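Local coordinates for protein TASOR (Homo sapiens, PDB 6TL1), which is a component of the HUSH complex, which maintains epigenetic transcriptional silencing, and is represented here by its pseudo-PARP domain, at residues G127-F132 against V205-K210; N19-S24 against R111-L116; Q5-G10 against A39-N44; K88-G93 against M105-S110; S95-L100 against A176-Q181. All blocks are in the same frame, centred on the assembly; numbering follows the deposited sequence.

Contact 1 of 5, residues G127-F132 against V205-K210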
# COMPACT_ATOMS: atom_id res chain seq x y z
N GLY A 127 -1.63 10.45 -13.15
CA GLY A 127 -1.53 9.10 -12.62
C GLY A 127 -2.79 8.68 -11.90
O GLY A 127 -3.67 9.49 -11.60
N ASP A 128 -2.84 7.38 -11.62
CA ASP A 128 -3.90 6.75 -10.84
C ASP A 128 -3.29 6.11 -9.61
O ASP A 128 -2.30 5.38 -9.73
CB ASP A 128 -4.62 5.68 -11.67
CG ASP A 128 -5.34 6.25 -12.87
OD1 ASP A 128 -6.06 7.25 -12.71
OD2 ASP A 128 -5.17 5.69 -13.97
N VAL A 129 -3.85 6.38 -8.44
CA VAL A 129 -3.35 5.83 -7.19
C VAL A 129 -4.47 5.01 -6.56
O VAL A 129 -5.57 5.53 -6.33
CB VAL A 129 -2.86 6.93 -6.23
CG1 VAL A 129 -2.35 6.32 -4.95
CG2 VAL A 129 -1.77 7.76 -6.90
N VAL A 130 -4.19 3.73 -6.30
CA VAL A 130 -5.09 2.86 -5.54
C VAL A 130 -4.75 2.99 -4.06
O VAL A 130 -3.57 2.95 -3.68
CB VAL A 130 -5.01 1.40 -6.01
CG1 VAL A 130 -5.93 0.49 -5.16
CG2 VAL A 130 -5.47 1.29 -7.45
N ILE A 131 -5.76 3.25 -3.26
CA ILE A 131 -5.64 3.28 -1.81
C ILE A 131 -6.12 1.94 -1.28
O ILE A 131 -7.27 1.54 -1.50
CB ILE A 131 -6.46 4.43 -1.20
CG1 ILE A 131 -5.95 5.79 -1.71
CG2 ILE A 131 -6.49 4.32 0.33
CD1 ILE A 131 -6.77 6.98 -1.19
N PHE A 132 -5.23 1.23 -0.59
CA PHE A 132 -5.54 -0.04 0.03
C PHE A 132 -5.77 0.15 1.52
O PHE A 132 -5.02 0.89 2.17
CB PHE A 132 -4.41 -1.05 -0.15
CG PHE A 132 -4.18 -1.45 -1.57
CD1 PHE A 132 -3.30 -0.74 -2.36
CD2 PHE A 132 -4.85 -2.54 -2.11
CE1 PHE A 132 -3.09 -1.11 -3.68
CE2 PHE A 132 -4.66 -2.91 -3.42
CZ PHE A 132 -3.78 -2.19 -4.21
N VAL A 205 -7.94 7.20 -6.88
CA VAL A 205 -7.93 8.60 -7.24
C VAL A 205 -7.05 8.77 -8.47
O VAL A 205 -6.09 8.02 -8.68
CB VAL A 205 -7.41 9.50 -6.10
CG1 VAL A 205 -8.35 9.44 -4.90
CG2 VAL A 205 -5.99 9.09 -5.73
N SER A 206 -7.39 9.76 -9.28
CA SER A 206 -6.54 10.21 -10.37
C SER A 206 -5.97 11.57 -9.98
O SER A 206 -6.68 12.41 -9.42
CB SER A 206 -7.33 10.31 -11.67
OG SER A 206 -7.67 9.01 -12.15
N PHE A 207 -4.69 11.79 -10.25
CA PHE A 207 -4.05 13.04 -9.89
C PHE A 207 -3.37 13.67 -11.10
O PHE A 207 -3.03 13.01 -12.08
CB PHE A 207 -3.00 12.86 -8.77
CG PHE A 207 -1.75 12.11 -9.20
CD1 PHE A 207 -0.71 12.76 -9.85
CD2 PHE A 207 -1.60 10.77 -8.90
CE1 PHE A 207 0.43 12.07 -10.23
CE2 PHE A 207 -0.46 10.08 -9.27
CZ PHE A 207 0.56 10.73 -9.94
N THR A 208 -3.14 14.97 -11.00
CA THR A 208 -2.14 15.63 -11.81
C THR A 208 -1.11 16.23 -10.87
O THR A 208 -1.43 16.56 -9.72
CB THR A 208 -2.72 16.70 -12.74
OG1 THR A 208 -3.49 17.64 -11.99
CG2 THR A 208 -3.59 16.05 -13.80
N TYR A 209 0.13 16.29 -11.32
CA TYR A 209 1.25 16.75 -10.52
C TYR A 209 1.88 17.99 -11.15
O TYR A 209 2.19 17.99 -12.35
CB TYR A 209 2.28 15.61 -10.35
CG TYR A 209 3.49 15.99 -9.51
CD1 TYR A 209 3.44 15.93 -8.12
CD2 TYR A 209 4.67 16.37 -10.11
CE1 TYR A 209 4.55 16.27 -7.36
CE2 TYR A 209 5.78 16.71 -9.36
CZ TYR A 209 5.71 16.66 -7.99
OH TYR A 209 6.81 16.99 -7.24
N LYS A 210 2.05 19.04 -10.34
CA LYS A 210 2.73 20.31 -10.61
C LYS A 210 3.79 20.49 -9.52
O LYS A 210 3.44 20.53 -8.34
CB LYS A 210 1.75 21.52 -10.49
CG LYS A 210 0.68 21.93 -11.56
CD LYS A 210 1.32 22.49 -12.89
CE LYS A 210 0.32 23.14 -13.95
NZ LYS A 210 -0.89 22.28 -14.26
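V205 and V129 face each other as a hydrogen-bonded pair where strands 199-209 and 126-134, antiparallel neighbours in the five-stranded sheet of the pseudo-PARP domain, run side by side. Two backbone bonds join this pair: V129 N to V205 O (2.8 Å) and V205 N to V129 O (3.0 Å). V205 CG2 sits between its own backbone N and carbonyl carbon, a rotation that turns this methyl to V129 CB at 3.8 Å. Next along the strand, S206 pairs with D128 at a non-hydrogen-bonded position, with their side chains on the opposite face of the sheet from the valines. S206 OG lies 2.5 Å from D128 OD1, a hydrogen bond whose exact length is doubtful; the same hydroxyl also bonds R38 NE on strand 34-42, so a serine links a carboxylate and a guanidinium across three strands. F207 returns to the valine face and forms the second hydrogen-bonded pair, with G127: F207 N reaches G127 O at 2.9 Å, and G127 N reaches F207 O at 3.1 Å. With chi1 at 70°, the phenyl ring folds back across the partner strand and lies over G127, whose CA makes a CH-pi contact 4.0 Å from the ring centroid. The ring meets F34 edge-to-face, while at its rim V129 CG2 touches F207 CE2 at 3.6 Å, close to the ring plane.

Contact 2 of 5, residues N19-S24 against R111-L116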
# COMPACT_ATOMS: atom_id res chain seq x y z
N ASN A 19 -8.66 13.17 2.14
CA ASN A 19 -8.05 13.38 3.45
C ASN A 19 -7.11 12.24 3.82
O ASN A 19 -6.14 12.47 4.55
CB ASN A 19 -9.09 13.53 4.56
CG ASN A 19 -9.78 14.88 4.53
OD1 ASN A 19 -9.33 15.78 3.85
ND2 ASN A 19 -10.87 15.03 5.29
N ILE A 20 -7.40 11.02 3.37
CA ILE A 20 -6.47 9.91 3.58
C ILE A 20 -5.14 10.22 2.90
O ILE A 20 -4.07 10.06 3.49
CB ILE A 20 -7.08 8.60 3.06
CG1 ILE A 20 -8.35 8.24 3.84
CG2 ILE A 20 -6.05 7.46 3.15
CD1 ILE A 20 -9.16 7.19 3.14
N LEU A 21 -5.20 10.74 1.67
CA LEU A 21 -3.96 11.09 0.97
C LEU A 21 -3.24 12.25 1.65
O LEU A 21 -2.04 12.16 1.93
CB LEU A 21 -4.27 11.43 -0.48
CG LEU A 21 -4.85 10.28 -1.31
CD1 LEU A 21 -5.62 10.82 -2.48
CD2 LEU A 21 -3.77 9.33 -1.78
N HIS A 22 -3.96 13.34 1.96
CA HIS A 22 -3.34 14.52 2.55
C HIS A 22 -2.70 14.22 3.90
O HIS A 22 -1.72 14.86 4.28
CB HIS A 22 -4.36 15.65 2.72
CG HIS A 22 -4.71 16.34 1.45
ND1 HIS A 22 -5.72 17.27 1.36
CD2 HIS A 22 -4.18 16.25 0.20
CE1 HIS A 22 -5.80 17.73 0.12
NE2 HIS A 22 -4.87 17.12 -0.60
N SER A 23 -3.27 13.30 4.66
CA SER A 23 -2.71 12.98 5.96
C SER A 23 -1.57 11.96 5.88
O SER A 23 -0.99 11.62 6.91
CB SER A 23 -3.81 12.48 6.88
OG SER A 23 -4.29 11.23 6.43
N SER A 24 -1.23 11.47 4.68
CA SER A 24 -0.29 10.36 4.53
C SER A 24 0.95 10.76 3.72
O SER A 24 1.64 9.89 3.18
CB SER A 24 -0.98 9.17 3.87
OG SER A 24 -2.19 8.86 4.55
N ARG A 111 4.19 3.51 1.84
CA ARG A 111 3.71 4.08 3.10
C ARG A 111 3.19 5.50 2.90
O ARG A 111 2.30 5.95 3.64
CB ARG A 111 4.84 4.07 4.13
CG ARG A 111 4.61 4.88 5.39
CD ARG A 111 5.56 4.46 6.51
NE ARG A 111 5.53 5.41 7.62
CZ ARG A 111 6.49 5.53 8.54
NH1 ARG A 111 7.57 4.76 8.49
NH2 ARG A 111 6.36 6.42 9.52
N TYR A 112 3.75 6.23 1.94
CA TYR A 112 3.51 7.66 1.80
C TYR A 112 2.86 7.95 0.45
O TYR A 112 3.31 7.44 -0.58
CB TYR A 112 4.82 8.45 1.92
CG TYR A 112 5.46 8.37 3.29
CD1 TYR A 112 4.87 8.99 4.37
CD2 TYR A 112 6.67 7.69 3.49
CE1 TYR A 112 5.44 8.95 5.62
CE2 TYR A 112 7.25 7.64 4.76
CZ TYR A 112 6.62 8.29 5.82
OH TYR A 112 7.14 8.28 7.08
N ALA A 113 1.83 8.79 0.47
CA ALA A 113 1.07 9.07 -0.74
C ALA A 113 1.78 10.00 -1.71
O ALA A 113 1.31 10.13 -2.84
CB ALA A 113 -0.29 9.68 -0.38
N ASP A 114 2.88 10.65 -1.31
CA ASP A 114 3.65 11.49 -2.22
C ASP A 114 4.95 10.83 -2.67
O ASP A 114 5.75 11.47 -3.36
CB ASP A 114 3.93 12.87 -1.61
CG ASP A 114 4.56 12.80 -0.23
OD1 ASP A 114 4.63 11.70 0.37
OD2 ASP A 114 4.95 13.88 0.29
N LEU A 115 5.15 9.54 -2.34
CA LEU A 115 6.36 8.78 -2.66
C LEU A 115 5.93 7.49 -3.35
O LEU A 115 5.88 6.43 -2.72
CB LEU A 115 7.18 8.51 -1.40
CG LEU A 115 8.58 7.94 -1.58
CD1 LEU A 115 9.30 8.61 -2.73
CD2 LEU A 115 9.37 8.12 -0.28
N LEU A 116 5.62 7.58 -4.64
CA LEU A 116 4.99 6.50 -5.38
C LEU A 116 5.88 5.86 -6.44
O LEU A 116 5.42 4.96 -7.16
CB LEU A 116 3.71 7.01 -6.05
CG LEU A 116 2.75 7.71 -5.09
CD1 LEU A 116 1.72 8.54 -5.86
CD2 LEU A 116 2.08 6.68 -4.19
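S24 and A113 are joined through their backbones, while L21 adds an apolar touch from the last full turn of helix 12-22. A113 N donates to S24 O at 2.9 Å, approaching from above the carbonyl plane (45° out of it). The same oxygen lies 3.2 Å from Y112 CA in a CA-H...O contact and sits at the edge of the tyrosine ring, in its plane. Y112 holds CG beside its backbone N (chi1 -65°), which keeps the ring edge against S24 O and leaves one face to R111 CG, packed 3.8 Å above the plane. R111 NH1 bonds N166 OD1, outside the contact. L21 carries CG anti to its carbonyl carbon (chi1 -63°), and this brings CD2 to A113 CB at 3.8 Å, while neighbouring atoms of the leucine pack on F74, Y36 and V205 of the large sheet. The S24 hydroxyl turns back toward I20 O, in a hydrogen bond whose short length (2.5 Å) is doubtful. D114 extends the join: OD1 takes L26 N, and OD2 takes E27 N and S30 OG. Here the C-terminal end of a helix packed on a sheet meets a type I beta turn, Y112 to L115, in the loop leading from strand 107-110 to strand 126-134.

Contact 3 of 5, residues Q5-G10 against A39-N44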
# COMPACT_ATOMS: atom_id res chain seq x y z
N GLN A 5 -17.48 3.16 -7.20
CA GLN A 5 -18.52 4.16 -6.98
C GLN A 5 -17.91 5.53 -7.17
O GLN A 5 -17.12 5.99 -6.30
CB GLN A 5 -19.14 4.01 -5.59
CG GLN A 5 -19.90 5.25 -5.12
CD GLN A 5 -20.02 5.32 -3.61
OE1 GLN A 5 -19.53 4.44 -2.89
NE2 GLN A 5 -20.70 6.34 -3.12
N PRO A 6 -18.18 6.24 -8.25
CA PRO A 6 -17.64 7.58 -8.45
C PRO A 6 -18.15 8.54 -7.38
O PRO A 6 -19.32 8.47 -6.98
CB PRO A 6 -18.11 7.98 -9.84
CG PRO A 6 -18.43 6.67 -10.53
CD PRO A 6 -18.94 5.78 -9.44
N LEU A 7 -17.26 9.40 -6.89
CA LEU A 7 -17.57 10.38 -5.86
C LEU A 7 -17.55 11.77 -6.48
O LEU A 7 -16.69 12.08 -7.31
CB LEU A 7 -16.58 10.30 -4.70
CG LEU A 7 -16.31 8.92 -4.11
CD1 LEU A 7 -15.08 8.95 -3.17
CD2 LEU A 7 -17.53 8.40 -3.38
N THR A 8 -18.49 12.61 -6.06
CA THR A 8 -18.56 13.95 -6.60
C THR A 8 -17.54 14.84 -5.90
O THR A 8 -17.52 14.88 -4.67
CB THR A 8 -19.96 14.53 -6.43
OG1 THR A 8 -20.91 13.68 -7.11
CG2 THR A 8 -20.05 15.94 -7.03
N PRO A 9 -16.70 15.55 -6.64
CA PRO A 9 -15.71 16.43 -6.00
C PRO A 9 -16.39 17.44 -5.08
O PRO A 9 -17.42 18.02 -5.43
CB PRO A 9 -15.02 17.12 -7.18
CG PRO A 9 -15.17 16.15 -8.31
CD PRO A 9 -16.52 15.51 -8.10
N GLY A 10 -15.83 17.61 -3.89
CA GLY A 10 -16.37 18.52 -2.90
C GLY A 10 -17.34 17.89 -1.93
O GLY A 10 -17.65 18.52 -0.90
N ALA A 39 -12.18 10.52 -8.08
CA ALA A 39 -12.01 9.55 -7.01
C ALA A 39 -13.19 8.59 -7.01
O ALA A 39 -14.33 9.00 -7.25
CB ALA A 39 -11.88 10.26 -5.65
N CYS A 40 -12.90 7.32 -6.76
CA CYS A 40 -13.92 6.29 -6.61
C CYS A 40 -13.67 5.47 -5.35
O CYS A 40 -12.52 5.19 -5.01
CB CYS A 40 -13.93 5.31 -7.79
SG CYS A 40 -14.20 6.04 -9.40
N LEU A 41 -14.75 5.07 -4.68
CA LEU A 41 -14.61 4.03 -3.67
C LEU A 41 -14.71 2.68 -4.36
O LEU A 41 -15.35 2.53 -5.40
CB LEU A 41 -15.68 4.15 -2.58
CG LEU A 41 -15.45 5.31 -1.62
CD1 LEU A 41 -16.69 5.64 -0.81
CD2 LEU A 41 -14.27 5.00 -0.70
N VAL A 42 -14.01 1.69 -3.81
CA VAL A 42 -14.00 0.36 -4.37
C VAL A 42 -14.88 -0.53 -3.50
O VAL A 42 -14.78 -0.51 -2.27
CB VAL A 42 -12.57 -0.19 -4.48
CG1 VAL A 42 -12.59 -1.60 -5.05
CG2 VAL A 42 -11.71 0.73 -5.35
N HIS A 43 -15.77 -1.29 -4.13
CA HIS A 43 -16.64 -2.20 -3.40
C HIS A 43 -16.46 -3.58 -4.03
O HIS A 43 -17.18 -3.96 -4.95
CB HIS A 43 -18.11 -1.72 -3.41
CG HIS A 43 -18.27 -0.31 -2.95
ND1 HIS A 43 -18.22 0.04 -1.62
CD2 HIS A 43 -18.56 0.83 -3.63
CE1 HIS A 43 -18.41 1.35 -1.50
NE2 HIS A 43 -18.62 1.84 -2.70
N ASN A 44 -15.52 -4.35 -3.48
CA ASN A 44 -15.26 -5.69 -3.99
C ASN A 44 -15.61 -6.62 -2.83
O ASN A 44 -14.81 -6.80 -1.90
CB ASN A 44 -13.81 -5.84 -4.48
CG ASN A 44 -13.50 -7.27 -4.97
OD1 ASN A 44 -14.05 -8.25 -4.47
ND2 ASN A 44 -12.68 -7.39 -6.02
O HOH W 1 -14.62 11.61 -9.06
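Q5 and L41 form the antiparallel hydrogen-bonded pair at the centre of this contact. Q5 N donates to L41 O at 2.9 Å, and L41 N returns a bond to Q5 O. Two residues on, past the non-hydrogen-bonded pair P6-C40, L7 N reaches A39 O at 3.0 Å. The tight part lies beneath the buried L7: its CD2 meets L41 CD1 at 3.9 Å, the two side chains crossing at about a right angle, its CD1 lies 4.3 Å from A39 CB, and E13 and V17 of helix 12-22 touch it as well. On the C40 side, by contrast, the exposed P6 meets little more than C40 SG, 3.9 Å from P6 CA. At the exposed end, Q5 runs out extended, CG anti to the backbone N (chi1 162°), until OE1 accepts from H43 NE2 at 2.8 Å. Amide and imidazole are nearly coplanar (24° apart), and the bond lies in both the carbonyl plane and the ring plane. At the other end a water takes over from direct pairing, accepting from A39 N at 2.8 Å and donating to L7 O. Such pairing is that of a short edge strand, 4-6, closing one side of the five-stranded antiparallel sheet against strand 34-42.

Contact 4 of 5, residues K88-G93 against M105-S110; sequences KGLHVG and MGVYLS
The loop leaving helix 82-88 packs here on strand 107-110, an outermost strand of the four-stranded mixed sheet, and the touching side chains are L90, V92, V107 and L109. L90 enters the core with CG anti to its backbone N (chi1 -176°), a rotation that carries CD2 to L109 CD2 at 3.5 Å and to V107 CB at 3.8 Å. Leucine and valine slide past each other in opposite directions, as do L90 and L109, so the branches lie alongside one another. V107 uses its other side too: CG1 rests on the backbone of the loop, 3.5 Å from H91 C. The helix that precedes the loop ends at K88, and G89, with positive phi, turns the chain off the helical path. The carbonyl of this glycine is taken up locally, G89 O receiving H91 ND1 at 3.1 Å from well above the carbonyl plane (64° out of it). L90 and L109 both also reach F132 and L75 of the five-stranded sheet, so this apolar cluster joins the two sheets of the pseudo-PARP domain. Farther along the loop, V92 lays CG1 on the peptide joining M105 to G106, 3.5 Å from G106 N and 3.6 Å from M105 C. Polar linkage across the contact runs through a water, which donates to G106 O at 3.0 Å and weakly accepts from G93 N at 3.3 Å. On the strand, V107 and L109 in turn pair by backbone bonds with F184 and Y182 of strand 181-184.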
# COMPACT_ATOMS: atom_id res chain seq x y z
N LYS A 88 -9.39 -8.13 -8.86
CA LYS A 88 -8.73 -9.38 -8.51
C LYS A 88 -7.90 -9.29 -7.24
O LYS A 88 -7.56 -10.33 -6.66
CB LYS A 88 -7.75 -9.81 -9.62
CG LYS A 88 -8.28 -9.94 -11.03
CD LYS A 88 -8.95 -11.25 -11.32
CE LYS A 88 -10.45 -11.10 -11.32
NZ LYS A 88 -11.12 -12.28 -11.91
N GLY A 89 -7.60 -8.08 -6.77
CA GLY A 89 -6.70 -7.91 -5.65
C GLY A 89 -5.26 -7.80 -6.11
O GLY A 89 -4.92 -8.04 -7.27
N LEU A 90 -4.40 -7.38 -5.19
CA LEU A 90 -2.98 -7.23 -5.48
C LEU A 90 -2.26 -8.56 -5.29
O LEU A 90 -2.34 -9.16 -4.21
CB LEU A 90 -2.37 -6.17 -4.57
CG LEU A 90 -0.90 -5.83 -4.83
CD1 LEU A 90 -0.69 -5.34 -6.26
CD2 LEU A 90 -0.44 -4.80 -3.83
N HIS A 91 -1.56 -9.01 -6.32
CA HIS A 91 -0.88 -10.30 -6.32
C HIS A 91 0.63 -10.12 -6.27
O HIS A 91 1.17 -9.06 -6.62
CB HIS A 91 -1.26 -11.12 -7.55
CG HIS A 91 -2.66 -11.65 -7.52
ND1 HIS A 91 -3.76 -10.85 -7.72
CD2 HIS A 91 -3.13 -12.90 -7.31
CE1 HIS A 91 -4.85 -11.59 -7.63
NE2 HIS A 91 -4.50 -12.84 -7.38
N VAL A 92 1.31 -11.20 -5.86
CA VAL A 92 2.77 -11.19 -5.85
C VAL A 92 3.27 -11.05 -7.28
O VAL A 92 2.57 -11.35 -8.25
CB VAL A 92 3.35 -12.47 -5.21
CG1 VAL A 92 2.97 -12.53 -3.73
CG2 VAL A 92 2.86 -13.71 -5.97
N GLY A 93 4.53 -10.62 -7.40
CA GLY A 93 5.17 -10.47 -8.69
C GLY A 93 4.85 -9.20 -9.44
O GLY A 93 5.28 -9.06 -10.59
N MET A 105 7.31 -13.30 -3.63
CA MET A 105 6.76 -13.88 -2.41
C MET A 105 5.87 -12.93 -1.62
O MET A 105 5.21 -13.39 -0.69
CB MET A 105 7.91 -14.38 -1.52
CG MET A 105 8.66 -15.56 -2.15
SD MET A 105 9.88 -16.33 -1.06
CE MET A 105 11.26 -15.23 -1.18
N GLY A 106 5.86 -11.64 -1.96
CA GLY A 106 5.08 -10.66 -1.23
C GLY A 106 4.67 -9.54 -2.15
O GLY A 106 5.02 -9.52 -3.34
N VAL A 107 3.91 -8.60 -1.61
CA VAL A 107 3.44 -7.45 -2.36
C VAL A 107 3.93 -6.19 -1.66
O VAL A 107 3.93 -6.12 -0.42
CB VAL A 107 1.91 -7.46 -2.53
CG1 VAL A 107 1.47 -8.81 -3.14
CG2 VAL A 107 1.18 -7.20 -1.22
N TYR A 108 4.36 -5.21 -2.44
CA TYR A 108 4.93 -3.98 -1.92
C TYR A 108 3.94 -2.83 -2.06
O TYR A 108 3.38 -2.62 -3.14
CB TYR A 108 6.22 -3.64 -2.67
CG TYR A 108 7.46 -4.38 -2.23
CD1 TYR A 108 8.25 -3.88 -1.21
CD2 TYR A 108 7.85 -5.56 -2.86
CE1 TYR A 108 9.38 -4.53 -0.81
CE2 TYR A 108 9.01 -6.22 -2.46
CZ TYR A 108 9.76 -5.70 -1.43
OH TYR A 108 10.92 -6.31 -1.01
N LEU A 109 3.73 -2.08 -0.98
CA LEU A 109 2.88 -0.89 -1.00
C LEU A 109 3.64 0.30 -0.41
O LEU A 109 4.42 0.13 0.53
CB LEU A 109 1.56 -1.11 -0.22
CG LEU A 109 0.62 -2.21 -0.73
CD1 LEU A 109 -0.58 -2.36 0.16
CD2 LEU A 109 0.13 -1.80 -2.11
N SER A 110 3.40 1.50 -0.95
CA SER A 110 4.03 2.71 -0.43
C SER A 110 3.37 3.13 0.88
O SER A 110 2.14 3.10 1.01
CB SER A 110 3.91 3.88 -1.41
OG SER A 110 4.79 3.78 -2.50
O HOH W 2 5.43 -7.89 -5.85

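Contact 5 of 5, residues S95-L100 against A176-Q181; sequences SKITIL and AYELTQ
I97 points its CB at the short helix 176-179, and its branches part from there. CG2 goes to the aliphatic stem of E178, 4.2 Å from E178 CG. CG1, anti to the carbonyl carbon (chi1 -55°), leads the other way and ends in CD1, which lies 3.7 Å from Y177 CE2, oblique to the ring, and 3.6 Å from Q181 OE1. The methyl thus fills the corner between a tyrosine and a glutamine amide, and that amide is itself held: Q181 NE2 bonds Y177 O at 3.0 Å and also S110 OG. Helix 176-179 leads through T180 into strand 181-184 of the mixed sheet, and 95-100, part of the long loop between helix 82-88 and strand 107-110, packs across this junction. The loop is shaped locally by an ST turn, I97 N donating to S95 OG at 3.0 Å. I99 touches the helix at two points: CG2 rests on E178 O at 3.4 Å, while CD1 presses on L179 CD2 at 3.5 Å, tighter than usual, the side chains of I99 and L179 at about a right angle. L100 CD1 approaches Q181 O at 3.7 Å, and S95 OG meets a water that also has a weak bond to Y177 OH.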
# COMPACT_ATOMS: atom_id res chain seq x y z
N SER A 95 5.63 -6.08 -8.30
CA SER A 95 6.64 -5.08 -8.00
C SER A 95 8.01 -5.59 -8.40
O SER A 95 8.23 -6.80 -8.53
CB SER A 95 6.63 -4.72 -6.51
OG SER A 95 7.75 -3.90 -6.20
N LYS A 96 8.94 -4.67 -8.60
CA LYS A 96 10.33 -5.03 -8.86
C LYS A 96 11.24 -4.74 -7.67
O LYS A 96 12.45 -4.98 -7.76
CB LYS A 96 10.83 -4.35 -10.13
CG LYS A 96 10.08 -4.89 -11.35
CD LYS A 96 10.94 -4.94 -12.59
CE LYS A 96 10.33 -5.89 -13.61
NZ LYS A 96 11.14 -7.15 -13.70
N ILE A 97 10.69 -4.22 -6.58
CA ILE A 97 11.46 -3.95 -5.37
C ILE A 97 11.90 -5.27 -4.74
O ILE A 97 11.16 -6.26 -4.74
CB ILE A 97 10.59 -3.12 -4.41
CG1 ILE A 97 10.10 -1.86 -5.11
CG2 ILE A 97 11.36 -2.77 -3.15
CD1 ILE A 97 9.07 -1.10 -4.30
N THR A 98 13.13 -5.28 -4.20
CA THR A 98 13.70 -6.47 -3.58
C THR A 98 14.16 -6.23 -2.14
O THR A 98 14.55 -7.19 -1.47
CB THR A 98 14.89 -6.98 -4.40
OG1 THR A 98 15.87 -5.94 -4.50
CG2 THR A 98 14.45 -7.35 -5.81
N ILE A 99 14.07 -5.00 -1.65
CA ILE A 99 14.77 -4.60 -0.43
C ILE A 99 14.26 -5.33 0.81
O ILE A 99 15.03 -5.59 1.74
CB ILE A 99 14.65 -3.07 -0.30
CG1 ILE A 99 15.64 -2.52 0.72
CG2 ILE A 99 13.24 -2.63 0.05
CD1 ILE A 99 15.55 -1.02 0.80
N LEU A 100 12.97 -5.68 0.86
CA LEU A 100 12.38 -6.33 2.03
C LEU A 100 12.10 -7.81 1.79
O LEU A 100 11.50 -8.48 2.65
CB LEU A 100 11.08 -5.63 2.44
CG LEU A 100 11.15 -4.16 2.85
CD1 LEU A 100 9.77 -3.68 3.28
CD2 LEU A 100 12.20 -3.91 3.96
N ALA A 176 14.66 6.58 -0.77
CA ALA A 176 13.51 6.88 0.08
C ALA A 176 12.30 6.04 -0.32
O ALA A 176 11.56 5.55 0.53
CB ALA A 176 13.19 8.38 0.02
N TYR A 177 12.10 5.88 -1.63
CA TYR A 177 10.95 5.13 -2.12
C TYR A 177 10.98 3.68 -1.64
O TYR A 177 9.99 3.18 -1.09
CB TYR A 177 10.91 5.22 -3.64
CG TYR A 177 9.92 4.29 -4.27
CD1 TYR A 177 8.57 4.47 -4.07
CD2 TYR A 177 10.34 3.23 -5.06
CE1 TYR A 177 7.65 3.62 -4.64
CE2 TYR A 177 9.43 2.37 -5.64
CZ TYR A 177 8.08 2.57 -5.42
OH TYR A 177 7.15 1.73 -5.99
N GLU A 178 12.10 2.98 -1.86
CA GLU A 178 12.21 1.58 -1.45
C GLU A 178 12.26 1.41 0.06
O GLU A 178 11.78 0.39 0.58
CB GLU A 178 13.44 0.94 -2.11
CG GLU A 178 13.33 0.88 -3.62
CD GLU A 178 13.89 2.13 -4.31
OE1 GLU A 178 13.92 3.21 -3.68
OE2 GLU A 178 14.24 2.04 -5.51
N LEU A 179 12.85 2.36 0.79
CA LEU A 179 12.95 2.19 2.23
C LEU A 179 11.65 2.50 2.96
O LEU A 179 11.53 2.15 4.15
CB LEU A 179 14.07 3.09 2.79
CG LEU A 179 15.51 2.69 2.47
CD1 LEU A 179 16.46 3.86 2.78
CD2 LEU A 179 15.93 1.44 3.25
N THR A 180 10.67 3.13 2.31
CA THR A 180 9.39 3.44 2.95
C THR A 180 8.26 2.56 2.42
O THR A 180 7.12 3.01 2.27
CB THR A 180 9.03 4.92 2.76
OG1 THR A 180 8.96 5.22 1.37
CG2 THR A 180 10.10 5.82 3.43
N GLN A 181 8.58 1.31 2.09
CA GLN A 181 7.59 0.36 1.63
C GLN A 181 7.08 -0.51 2.76
O GLN A 181 7.74 -0.68 3.80
CB GLN A 181 8.15 -0.54 0.53
CG GLN A 181 8.62 0.21 -0.68
CD GLN A 181 7.46 0.65 -1.53
OE1 GLN A 181 6.61 -0.15 -1.92
NE2 GLN A 181 7.38 1.96 -1.78
O HOH W 3 6.14 -1.43 -6.46

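In the fold
From the N terminus, contact 3 closes first, bringing strand 34-42 back to edge strand 4-6 around helix 12-22. That helix opens contact 2 before contact 3 has closed, so these two cross. Contact 2 spans the chain to the loop 111-116, and contact 4 opens and closes wholly within that span. Contact 5 starts between the segments of contact 4 and ends far beyond, crossing contacts 4, 2 and 1. Contact 1 opens after contact 2 has closed. Contacts 1 and 3 build the five-stranded sheet; contact 2 ties the end of helix 12-22 to the loop after strand 107-110, contact 4 packs loop 88-93 on the mixed sheet, and contact 5 packs a loop on helix 176-179.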